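Local structure of probable mannosyltransferase KTR4 (Saccharomyces cerevisiae, 5A07) at residues B[163-171]-B[218-226]; B[174-185]-B[342-350]. The protein is a probable glycosyltransferase of the GT-A fold whose lumenal part holds guanosine-5'-diphosphate and a manganese ion. All blocks are in the same frame, centred on the assembly; numbering follows the deposited sequence.

Contact 1 of 2, residues B[163-171]-B[218-226]; sequences VVEFGTIGP and HHPLLSKYK
G167 of strand 164-168 faces L221 of the irregular segment 218-226 across 7.0 Å between CA atoms, and at I169 and H219 the two backbones are still 7.2 Å apart, so side chains from the loop bridge the gap. L221 fills its middle: CD1 rests on the bare backbone of G167, 3.7 Å from its CA, and the glycine lets the leucine and H219 come in close to the strand. On one flank stands the H219 imidazole, with CG anti to the backbone N (chi1 -168°). Its NE2 donates to T168 O at 3.0 Å; the oxygen lies almost in the ring plane, whereas the nitrogen sits well above the carbonyl plane of T168. At the far side of the ring ND1 accepts from L221 N, a nearly straight bond of 3.1 Å. Held at both nitrogens, the ring has its rotation fixed, and its CD2 edge meets I169.

On the other flank K224 NZ forms a salt bridge with E165 OE1, 2.8 Å long, on the syn side of the carboxylate. The lysine, bent at its last torsion (chi4 -66°), also donates to L221 O, 2.9 Å from NZ. A water lies between E165 OE1 and Y225 OH, its bond to the glutamate weak, while K224 CG sits over the tyrosine ring. Strand 164-168 pairs in parallel with 138-142, and the loop packs over one face of this sheet, where H219 also touches L141 and Y225 touches T106 and T139. This parallel part of the sheet is consistent with the Rossmann-like nucleotide-binding half of a GT-A fold.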
loop_
_atom_site.group_PDB
_atom_site.type_symbol
_atom_site.label_atom_id
_atom_site.label_comp_id
_atom_site.label_asym_id
_atom_site.label_seq_id
_atom_site.Cartn_x
_atom_site.Cartn_y
_atom_site.Cartn_z
ATOM N N VAL B 163 14.693 -6.546 -19.224
ATOM C CA VAL B 163 14.461 -5.131 -19.677
ATOM C C VAL B 163 14.416 -4.183 -18.501
ATOM O O VAL B 163 13.714 -4.477 -17.482
ATOM C CB VAL B 163 13.163 -5.086 -20.465
ATOM C CG1 VAL B 163 12.783 -3.644 -20.821
ATOM C CG2 VAL B 163 13.343 -5.965 -21.677
ATOM N N VAL B 164 15.233 -3.107 -18.567
ATOM C CA VAL B 164 15.246 -2.047 -17.618
ATOM C C VAL B 164 15.020 -0.687 -18.309
ATOM O O VAL B 164 15.608 -0.451 -19.346
ATOM C CB VAL B 164 16.512 -2.025 -16.786
ATOM C CG1 VAL B 164 16.658 -3.362 -16.036
ATOM C CG2 VAL B 164 17.734 -1.870 -17.686
ATOM N N GLU B 165 14.178 0.167 -17.763
ATOM C CA GLU B 165 14.012 1.521 -18.296
ATOM C C GLU B 165 14.151 2.517 -17.197
ATOM O O GLU B 165 13.778 2.249 -16.037
ATOM C CB GLU B 165 12.643 1.655 -18.997
ATOM C CG GLU B 165 12.508 0.761 -20.239
ATOM C CD GLU B 165 11.179 0.906 -21.012
ATOM O OE1 GLU B 165 10.185 1.458 -20.464
ATOM O OE2 GLU B 165 11.100 0.318 -22.112
ATOM N N PHE B 166 14.778 3.637 -17.515
ATOM C CA PHE B 166 15.050 4.706 -16.563
ATOM C C PHE B 166 14.444 5.984 -16.997
ATOM O O PHE B 166 14.660 6.384 -18.160
ATOM C CB PHE B 166 16.576 4.952 -16.472
ATOM C CG PHE B 166 17.364 3.702 -16.069
ATOM C CD1 PHE B 166 17.800 2.796 -17.038
ATOM C CD2 PHE B 166 17.592 3.399 -14.725
ATOM C CE1 PHE B 166 18.495 1.646 -16.692
ATOM C CE2 PHE B 166 18.263 2.251 -14.373
ATOM C CZ PHE B 166 18.693 1.359 -15.332
ATOM N N GLY B 167 13.723 6.640 -16.115
ATOM C CA GLY B 167 13.061 7.890 -16.434
ATOM C C GLY B 167 13.241 8.950 -15.412
ATOM O O GLY B 167 13.284 8.717 -14.190
ATOM N N THR B 168 13.298 10.183 -15.903
ATOM C CA THR B 168 13.297 11.308 -15.026
ATOM C C THR B 168 11.898 11.933 -14.883
ATOM O O THR B 168 11.178 11.964 -15.784
ATOM C CB THR B 168 14.247 12.413 -15.585
ATOM O OG1 THR B 168 15.485 11.779 -15.893
ATOM C CG2 THR B 168 14.501 13.477 -14.540
ATOM N N ILE B 169 11.574 12.471 -13.751
ATOM C CA ILE B 169 10.237 13.038 -13.560
ATOM C C ILE B 169 10.390 14.530 -13.811
ATOM O O ILE B 169 11.238 15.158 -13.205
ATOM C CB ILE B 169 9.758 12.864 -12.121
ATOM C CG1 ILE B 169 9.705 11.356 -11.764
ATOM C CG2 ILE B 169 8.380 13.547 -11.926
ATOM C CD1 ILE B 169 9.746 11.116 -10.281
ATOM N N GLY B 170 9.571 15.059 -14.681
ATOM C CA GLY B 170 9.587 16.521 -14.981
ATOM C C GLY B 170 9.346 17.346 -13.754
ATOM O O GLY B 170 8.561 16.953 -12.898
ATOM N N PRO B 171 10.013 18.512 -13.632
ATOM C CA PRO B 171 9.995 19.229 -12.379
ATOM C C PRO B 171 8.619 19.708 -11.999
ATOM O O PRO B 171 8.269 19.759 -10.826
ATOM C CB PRO B 171 10.919 20.439 -12.638
ATOM C CG PRO B 171 11.810 19.994 -13.760
ATOM C CD PRO B 171 10.977 19.095 -14.607
ATOM N N HIS B 218 0.991 8.568 -14.293
ATOM C CA HIS B 218 1.005 9.413 -15.491
ATOM C C HIS B 218 2.393 9.556 -16.101
ATOM O O HIS B 218 2.532 10.230 -17.071
ATOM C CB HIS B 218 0.557 10.827 -15.124
ATOM C CG HIS B 218 -0.877 10.897 -14.775
ATOM N ND1 HIS B 218 -1.847 10.448 -15.648
ATOM C CD2 HIS B 218 -1.521 11.338 -13.673
ATOM C CE1 HIS B 218 -3.023 10.551 -15.068
ATOM N NE2 HIS B 218 -2.860 11.132 -13.894
ATOM N N HIS B 219 3.437 8.990 -15.509
ATOM C CA HIS B 219 4.738 9.134 -16.132
ATOM C C HIS B 219 4.716 8.455 -17.488
ATOM O O HIS B 219 4.171 7.361 -17.653
ATOM C CB HIS B 219 5.853 8.579 -15.266
ATOM C CG HIS B 219 7.225 8.957 -15.750
ATOM N ND1 HIS B 219 7.829 8.298 -16.783
ATOM C CD2 HIS B 219 8.086 9.918 -15.362
ATOM C CE1 HIS B 219 9.005 8.835 -17.019
ATOM N NE2 HIS B 219 9.192 9.811 -16.160
ATOM N N PRO B 220 5.320 9.092 -18.518
ATOM C CA PRO B 220 5.294 8.479 -19.834
ATOM C C PRO B 220 5.728 7.005 -19.935
ATOM O O PRO B 220 5.183 6.262 -20.730
ATOM C CB PRO B 220 6.272 9.361 -20.669
ATOM C CG PRO B 220 6.211 10.645 -20.020
ATOM C CD PRO B 220 6.007 10.397 -18.530
ATOM N N LEU B 221 6.718 6.579 -19.136
ATOM C CA LEU B 221 7.187 5.208 -19.263
ATOM C C LEU B 221 6.143 4.209 -18.802
ATOM O O LEU B 221 6.238 3.006 -19.179
ATOM C CB LEU B 221 8.487 5.002 -18.516
ATOM C CG LEU B 221 9.696 5.691 -19.111
ATOM C CD1 LEU B 221 10.872 5.465 -18.167
ATOM C CD2 LEU B 221 10.011 5.122 -20.481
ATOM N N LEU B 222 5.188 4.686 -18.002
ATOM C CA LEU B 222 4.189 3.793 -17.409
ATOM C C LEU B 222 2.895 3.754 -18.234
ATOM O O LEU B 222 1.970 3.025 -17.908
ATOM C CB LEU B 222 3.922 4.242 -15.961
ATOM C CG LEU B 222 5.083 3.922 -14.980
ATOM C CD1 LEU B 222 4.575 4.186 -13.590
ATOM C CD2 LEU B 222 5.562 2.511 -15.014
ATOM N N SER B 223 2.848 4.557 -19.292
ATOM C CA SER B 223 1.570 4.671 -20.073
ATOM C C SER B 223 1.285 3.312 -20.680
ATOM O O SER B 223 0.179 2.964 -20.890
ATOM C CB SER B 223 1.668 5.769 -21.172
ATOM O OG SER B 223 2.489 5.273 -22.256
ATOM N N LYS B 224 2.302 2.508 -20.992
ATOM C CA LYS B 224 2.061 1.219 -21.612
ATOM C C LYS B 224 1.725 0.066 -20.640
ATOM O O LYS B 224 1.614 -1.090 -21.060
ATOM C CB LYS B 224 3.302 0.835 -22.446
ATOM C CG LYS B 224 4.647 0.741 -21.693
ATOM C CD LYS B 224 5.826 0.403 -22.628
ATOM C CE LYS B 224 7.158 0.471 -21.916
ATOM N NZ LYS B 224 7.577 1.824 -21.444
ATOM N N TYR B 225 1.686 0.312 -19.345
ATOM C CA TYR B 225 1.446 -0.806 -18.387
ATOM C C TYR B 225 0.067 -0.668 -17.723
ATOM O O TYR B 225 -0.350 0.439 -17.414
ATOM C CB TYR B 225 2.520 -0.826 -17.321
ATOM C CG TYR B 225 3.916 -1.083 -17.810
ATOM C CD1 TYR B 225 4.246 -2.253 -18.394
ATOM C CD2 TYR B 225 4.856 -0.101 -17.766
ATOM C CE1 TYR B 225 5.532 -2.508 -18.833
ATOM C CE2 TYR B 225 6.136 -0.307 -18.205
ATOM C CZ TYR B 225 6.475 -1.519 -18.727
ATOM O OH TYR B 225 7.764 -1.692 -19.174
ATOM N N LYS B 226 -0.516 -1.828 -17.402
ATOM C CA LYS B 226 -1.708 -1.927 -16.594
ATOM C C LYS B 226 -1.386 -2.166 -15.087
ATOM O O LYS B 226 -2.141 -1.715 -14.203
ATOM C CB LYS B 226 -2.583 -3.093 -17.129
ATOM C CG LYS B 226 -3.876 -3.311 -16.340
ATOM C CD LYS B 226 -4.759 -4.312 -17.026
ATOM C CE LYS B 226 -5.967 -4.730 -16.202
ATOM N NZ LYS B 226 -6.806 -3.614 -15.744
HETATM O O HOH W 1 9.631 -0.246 -18.458
#

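Contact 2 of 2, residues B[174-185]-B[342-350]; sequences WNMPDSIDRERY and EEKGGFYYE. With GDP (guanosine-5'-diphosphate), chain F.
Y348 and I180 form the apolar centre, the I180 side chain crossing the phenol at about a right angle with CG1 3.7 Å from Y348 CD2. M176 lies over one face of the same ring: its CG is centred there, CE touches CD1, and SD stands farther off above the face in a Met-aromatic contact. P177 CD packs against Y348 CE2 at 3.5 Å, and Y185 brings CD1 to 3.3 Å from Y348 O. The Y348 hydroxyl, passing close to M176 CA, is bonded to N207 of helix 203-214.

I180 also serves the second tyrosine. Its CD1 reaches over one face of Y349 and touches G345 CA at 3.8 Å; G345, with positive phi, follows the end of one helix and occupies the N-cap position of the next. On the opposite face R184, extended from CG to NE with chi1 -173°, lays its guanidinium flat, the planes 4° apart and CZ 3.7 Å from the ring centroid. This is a stacked cation-pi contact, to which R184 CD adds a CH-pi touch. Y349 OH accepts from D181 N at 2.9 Å in a bond of 172°, so the ring is fixed by both faces and its hydroxyl. D181 is itself the N-cap of helix 182-194.

At the polar edge a water joins S179 OG to E342 O, and E342, salt-bridged to R210, rests OE2 near P177 CG at 3.6 Å. The contact packs the loop that leads into helix 182-194 against the G345 break between helices 332-344 and 346-349; at its other end W174 lines the GDP pocket, with CZ2 3.7 Å from O6 of GDP.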
loop_
_atom_site.group_PDB
_atom_site.type_symbol
_atom_site.label_atom_id
_atom_site.label_comp_id
_atom_site.label_asym_id
_atom_site.label_seq_id
_atom_site.Cartn_x
_atom_site.Cartn_y
_atom_site.Cartn_z
ATOM N N TRP B 174 6.766 17.044 -9.968
ATOM C CA TRP B 174 7.428 16.658 -8.718
ATOM C C TRP B 174 7.386 17.774 -7.669
ATOM O O TRP B 174 6.976 17.565 -6.543
ATOM C CB TRP B 174 8.884 16.240 -9.008
ATOM C CG TRP B 174 9.635 15.868 -7.791
ATOM C CD1 TRP B 174 10.423 16.675 -7.061
ATOM C CD2 TRP B 174 9.577 14.613 -7.102
ATOM N NE1 TRP B 174 10.874 16.020 -5.977
ATOM C CE2 TRP B 174 10.397 14.734 -5.996
ATOM C CE3 TRP B 174 8.925 13.388 -7.355
ATOM C CZ2 TRP B 174 10.608 13.685 -5.095
ATOM C CZ3 TRP B 174 9.108 12.349 -6.476
ATOM C CH2 TRP B 174 9.967 12.494 -5.357
ATOM N N ASN B 175 7.825 18.980 -8.044
ATOM C CA ASN B 175 8.029 20.049 -7.077
ATOM C C ASN B 175 6.758 20.608 -6.451
ATOM O O ASN B 175 5.698 20.522 -7.003
ATOM C CB ASN B 175 8.751 21.246 -7.739
ATOM C CG ASN B 175 10.148 20.903 -8.227
ATOM O OD1 ASN B 175 10.845 20.154 -7.628
ATOM N ND2 ASN B 175 10.547 21.519 -9.286
ATOM N N MET B 176 6.924 21.177 -5.269
ATOM C CA MET B 176 5.842 21.899 -4.622
ATOM C C MET B 176 5.230 22.854 -5.652
ATOM O O MET B 176 5.953 23.652 -6.246
ATOM C CB MET B 176 6.394 22.677 -3.442
ATOM C CG MET B 176 5.299 23.400 -2.650
ATOM S SD MET B 176 5.987 24.483 -1.412
ATOM C CE MET B 176 6.669 23.383 -0.209
ATOM N N PRO B 177 3.909 22.783 -5.867
ATOM C CA PRO B 177 3.231 23.642 -6.850
ATOM C C PRO B 177 3.066 25.100 -6.324
ATOM O O PRO B 177 3.259 25.362 -5.104
ATOM C CB PRO B 177 1.862 22.999 -6.982
ATOM C CG PRO B 177 1.601 22.407 -5.637
ATOM C CD PRO B 177 2.935 21.982 -5.078
ATOM N N ASP B 178 2.720 26.018 -7.228
ATOM C CA ASP B 178 2.524 27.455 -6.853
ATOM C C ASP B 178 1.320 27.681 -5.937
ATOM O O ASP B 178 1.289 28.630 -5.163
ATOM C CB ASP B 178 2.312 28.320 -8.094
ATOM C CG ASP B 178 3.540 28.375 -8.988
ATOM O OD1 ASP B 178 4.681 28.359 -8.442
ATOM O OD2 ASP B 178 3.329 28.435 -10.232
ATOM N N SER B 179 0.341 26.789 -6.012
ATOM C CA SER B 179 -0.814 26.851 -5.130
ATOM C C SER B 179 -0.432 26.875 -3.657
ATOM O O SER B 179 -1.234 27.286 -2.843
ATOM C CB SER B 179 -1.740 25.681 -5.436
ATOM O OG SER B 179 -1.079 24.409 -5.243
ATOM N N ILE B 180 0.770 26.462 -3.286
ATOM C CA ILE B 180 1.137 26.379 -1.871
ATOM C C ILE B 180 1.840 27.649 -1.426
ATOM O O ILE B 180 2.734 28.076 -2.103
ATOM C CB ILE B 180 2.100 25.171 -1.602
ATOM C CG1 ILE B 180 1.401 23.833 -1.872
ATOM C CG2 ILE B 180 2.693 25.187 -0.191
ATOM C CD1 ILE B 180 0.197 23.565 -0.972
ATOM N N ASP B 181 1.495 28.169 -0.250
ATOM C CA ASP B 181 2.232 29.241 0.369
ATOM C C ASP B 181 3.393 28.673 1.153
ATOM O O ASP B 181 3.243 28.131 2.291
ATOM C CB ASP B 181 1.325 30.088 1.299
ATOM C CG ASP B 181 2.120 31.038 2.268
ATOM O OD1 ASP B 181 3.348 31.233 2.209
ATOM O OD2 ASP B 181 1.490 31.587 3.156
ATOM N N ARG B 182 4.576 28.857 0.592
ATOM C CA ARG B 182 5.763 28.334 1.211
ATOM C C ARG B 182 5.997 28.791 2.644
ATOM O O ARG B 182 6.521 28.014 3.506
ATOM C CB ARG B 182 6.942 28.611 0.314
ATOM C CG ARG B 182 8.232 28.022 0.813
ATOM C CD ARG B 182 9.272 28.205 -0.252
ATOM N NE ARG B 182 9.155 27.253 -1.362
ATOM C CZ ARG B 182 9.557 25.980 -1.287
ATOM N NH1 ARG B 182 10.028 25.488 -0.145
ATOM N NH2 ARG B 182 9.480 25.219 -2.329
ATOM N N GLU B 183 5.578 30.009 2.969
ATOM C CA GLU B 183 5.771 30.456 4.358
ATOM C C GLU B 183 4.820 29.728 5.360
ATOM O O GLU B 183 5.197 29.326 6.503
ATOM C CB GLU B 183 5.719 31.995 4.451
ATOM C CG GLU B 183 6.546 32.567 5.606
ATOM C CD GLU B 183 6.608 34.094 5.595
ATOM O OE1 GLU B 183 6.012 34.704 4.659
ATOM O OE2 GLU B 183 7.254 34.672 6.517
ATOM N N ARG B 184 3.599 29.493 4.933
ATOM C CA ARG B 184 2.703 28.648 5.744
ATOM C C ARG B 184 3.245 27.197 5.921
ATOM O O ARG B 184 3.311 26.652 7.042
ATOM C CB ARG B 184 1.354 28.641 5.086
ATOM C CG ARG B 184 0.323 27.942 5.929
ATOM C CD ARG B 184 -1.011 28.096 5.239
ATOM N NE ARG B 184 -1.954 27.057 5.629
ATOM C CZ ARG B 184 -3.098 26.836 4.991
ATOM N NH1 ARG B 184 -3.444 27.558 3.933
ATOM N NH2 ARG B 184 -3.901 25.886 5.411
ATOM N N TYR B 185 3.714 26.643 4.805
ATOM C CA TYR B 185 4.359 25.358 4.799
ATOM C C TYR B 185 5.406 25.342 5.905
ATOM O O TYR B 185 5.431 24.429 6.754
ATOM C CB TYR B 185 4.913 25.069 3.369
ATOM C CG TYR B 185 5.916 23.949 3.355
ATOM C CD1 TYR B 185 5.511 22.633 3.489
ATOM C CD2 TYR B 185 7.280 24.197 3.262
ATOM C CE1 TYR B 185 6.444 21.608 3.525
ATOM C CE2 TYR B 185 8.215 23.180 3.311
ATOM C CZ TYR B 185 7.781 21.880 3.426
ATOM O OH TYR B 185 8.685 20.862 3.469
ATOM N N GLU B 342 -5.315 17.781 -3.909
ATOM C CA GLU B 342 -4.306 18.746 -4.428
ATOM C C GLU B 342 -4.751 20.172 -4.038
ATOM O O GLU B 342 -3.979 20.900 -3.430
ATOM C CB GLU B 342 -4.170 18.605 -5.944
ATOM C CG GLU B 342 -3.237 19.618 -6.633
ATOM C CD GLU B 342 -1.755 19.486 -6.252
ATOM O OE1 GLU B 342 -1.362 18.647 -5.401
ATOM O OE2 GLU B 342 -0.922 20.213 -6.832
ATOM N N GLU B 343 -6.032 20.470 -4.245
ATOM C CA GLU B 343 -6.622 21.781 -3.895
ATOM C C GLU B 343 -6.576 22.098 -2.441
ATOM O O GLU B 343 -6.278 23.193 -2.086
ATOM C CB GLU B 343 -8.049 21.900 -4.390
ATOM C CG GLU B 343 -8.127 22.216 -5.875
ATOM C CD GLU B 343 -9.420 21.765 -6.584
ATOM O OE1 GLU B 343 -10.452 21.484 -5.909
ATOM O OE2 GLU B 343 -9.399 21.691 -7.848
ATOM N N LYS B 344 -6.764 21.117 -1.567
ATOM C CA LYS B 344 -6.612 21.341 -0.135
ATOM C C LYS B 344 -5.231 21.634 0.325
ATOM O O LYS B 344 -5.073 22.212 1.378
ATOM C CB LYS B 344 -7.040 20.098 0.696
ATOM C CG LYS B 344 -8.445 19.567 0.449
ATOM C CD LYS B 344 -9.542 20.600 0.678
ATOM C CE LYS B 344 -9.555 21.109 2.077
ATOM N NZ LYS B 344 -10.957 21.559 2.353
ATOM N N GLY B 345 -4.214 21.148 -0.383
ATOM C CA GLY B 345 -2.848 21.410 -0.027
ATOM C C GLY B 345 -2.305 20.599 1.095
ATOM O O GLY B 345 -1.189 20.873 1.598
ATOM N N GLY B 346 -3.080 19.610 1.577
ATOM C CA GLY B 346 -2.574 18.825 2.735
ATOM C C GLY B 346 -1.301 17.964 2.507
ATOM O O GLY B 346 -0.669 17.572 3.475
ATOM N N PHE B 347 -0.906 17.715 1.266
ATOM C CA PHE B 347 0.414 17.121 1.042
ATOM C C PHE B 347 1.552 17.992 1.605
ATOM O O PHE B 347 2.598 17.467 1.941
ATOM C CB PHE B 347 0.673 16.815 -0.405
ATOM C CG PHE B 347 -0.159 15.676 -0.951
ATOM C CD1 PHE B 347 -0.018 14.400 -0.413
ATOM C CD2 PHE B 347 -1.053 15.872 -1.967
ATOM C CE1 PHE B 347 -0.786 13.343 -0.923
ATOM C CE2 PHE B 347 -1.835 14.849 -2.467
ATOM C CZ PHE B 347 -1.690 13.575 -1.921
ATOM N N TYR B 348 1.299 19.302 1.771
ATOM C CA TYR B 348 2.325 20.239 2.228
ATOM C C TYR B 348 2.008 20.898 3.565
ATOM O O TYR B 348 2.879 20.971 4.435
ATOM C CB TYR B 348 2.614 21.276 1.087
ATOM C CG TYR B 348 3.208 20.634 -0.157
ATOM C CD1 TYR B 348 4.542 20.267 -0.199
ATOM C CD2 TYR B 348 2.448 20.358 -1.248
ATOM C CE1 TYR B 348 5.083 19.679 -1.337
ATOM C CE2 TYR B 348 3.001 19.776 -2.383
ATOM C CZ TYR B 348 4.298 19.418 -2.398
ATOM O OH TYR B 348 4.807 18.809 -3.490
ATOM N N TYR B 349 0.762 21.312 3.765
ATOM C CA TYR B 349 0.362 21.892 5.053
ATOM C C TYR B 349 0.223 20.866 6.161
ATOM O O TYR B 349 0.333 21.214 7.394
ATOM C CB TYR B 349 -0.959 22.616 4.880
ATOM C CG TYR B 349 -0.894 23.763 3.851
ATOM C CD1 TYR B 349 0.197 24.668 3.823
ATOM C CD2 TYR B 349 -1.909 23.945 2.905
ATOM C CE1 TYR B 349 0.261 25.707 2.868
ATOM C CE2 TYR B 349 -1.853 24.977 1.986
ATOM C CZ TYR B 349 -0.771 25.854 1.967
ATOM O OH TYR B 349 -0.749 26.849 1.045
ATOM N N GLU B 350 0.013 19.593 5.758
ATOM C CA GLU B 350 0.114 18.513 6.688
ATOM C C GLU B 350 1.180 17.573 6.099
ATOM O O GLU B 350 2.030 18.034 5.345
ATOM C CB GLU B 350 -1.279 17.915 6.844
ATOM C CG GLU B 350 -2.256 18.921 7.483
ATOM C CD GLU B 350 -3.704 18.431 7.657
ATOM O OE1 GLU B 350 -4.022 17.182 7.623
ATOM O OE2 GLU B 350 -4.550 19.319 7.765
HETATM P PB GDP F . 9.598 5.522 3.936
HETATM O O1B GDP F . 10.488 5.714 5.105
HETATM O O2B GDP F . 8.320 6.137 3.936
HETATM O O3B GDP F . 9.634 4.128 3.435
HETATM O O3A GDP F . 10.320 6.505 2.866
HETATM P PA GDP F . 11.452 6.252 1.785
HETATM O O1A GDP F . 12.588 7.173 1.901
HETATM O O2A GDP F . 11.839 4.848 1.562
HETATM O "O5'" GDP F . 10.694 6.742 0.490
HETATM C "C5'" GDP F . 9.718 6.047 -0.296
HETATM C "C4'" GDP F . 10.205 5.705 -1.694
HETATM O "O4'" GDP F . 10.427 6.941 -2.384
HETATM C "C3'" GDP F . 11.504 4.919 -1.744
HETATM O "O3'" GDP F . 11.499 4.094 -2.934
HETATM C "C2'" GDP F . 12.563 6.031 -1.825
HETATM O "O2'" GDP F . 13.738 5.602 -2.500
HETATM C "C1'" GDP F . 11.838 7.025 -2.663
HETATM N N9 GDP F . 12.201 8.434 -2.382
HETATM C C8 GDP F . 12.033 9.150 -1.240
HETATM N N7 GDP F . 12.458 10.460 -1.452
HETATM C C5 GDP F . 12.870 10.538 -2.755
HETATM C C6 GDP F . 13.408 11.620 -3.602
HETATM O O6 GDP F . 13.521 12.742 -3.012
HETATM N N1 GDP F . 13.733 11.320 -4.866
HETATM C C2 GDP F . 13.605 10.042 -5.387
HETATM N N2 GDP F . 13.955 9.813 -6.648
HETATM N N3 GDP F . 13.115 9.005 -4.640
HETATM C C4 GDP F . 12.695 9.224 -3.381
HETATM O O HOH W 2 -1.799 22.611 -3.405
#

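From the N terminus, the chain runs through strand 164-168 and the loop beyond it directly into 174-185, so the first halves of the two contacts are neighbours. Contact 1 closes first, after helices 182-194 and 203-214, when 218-226 returns over the face of the sheet, packing against the strand, just before strand 227-230. Contact 2 closes much later, across 156 residues. Because 174-185 lies inside the loop of contact 1 and its partner outside, the contacts cross. They meet where I169 CD1 packs on W174 CE3 at 3.8 Å, beside GDP. Contact 1 ties the edge of the parallel strands to the loop before strand 227-230, and contact 2 ties the segment that carries W174 of the GDP pocket to helices 332-344 and 346-349.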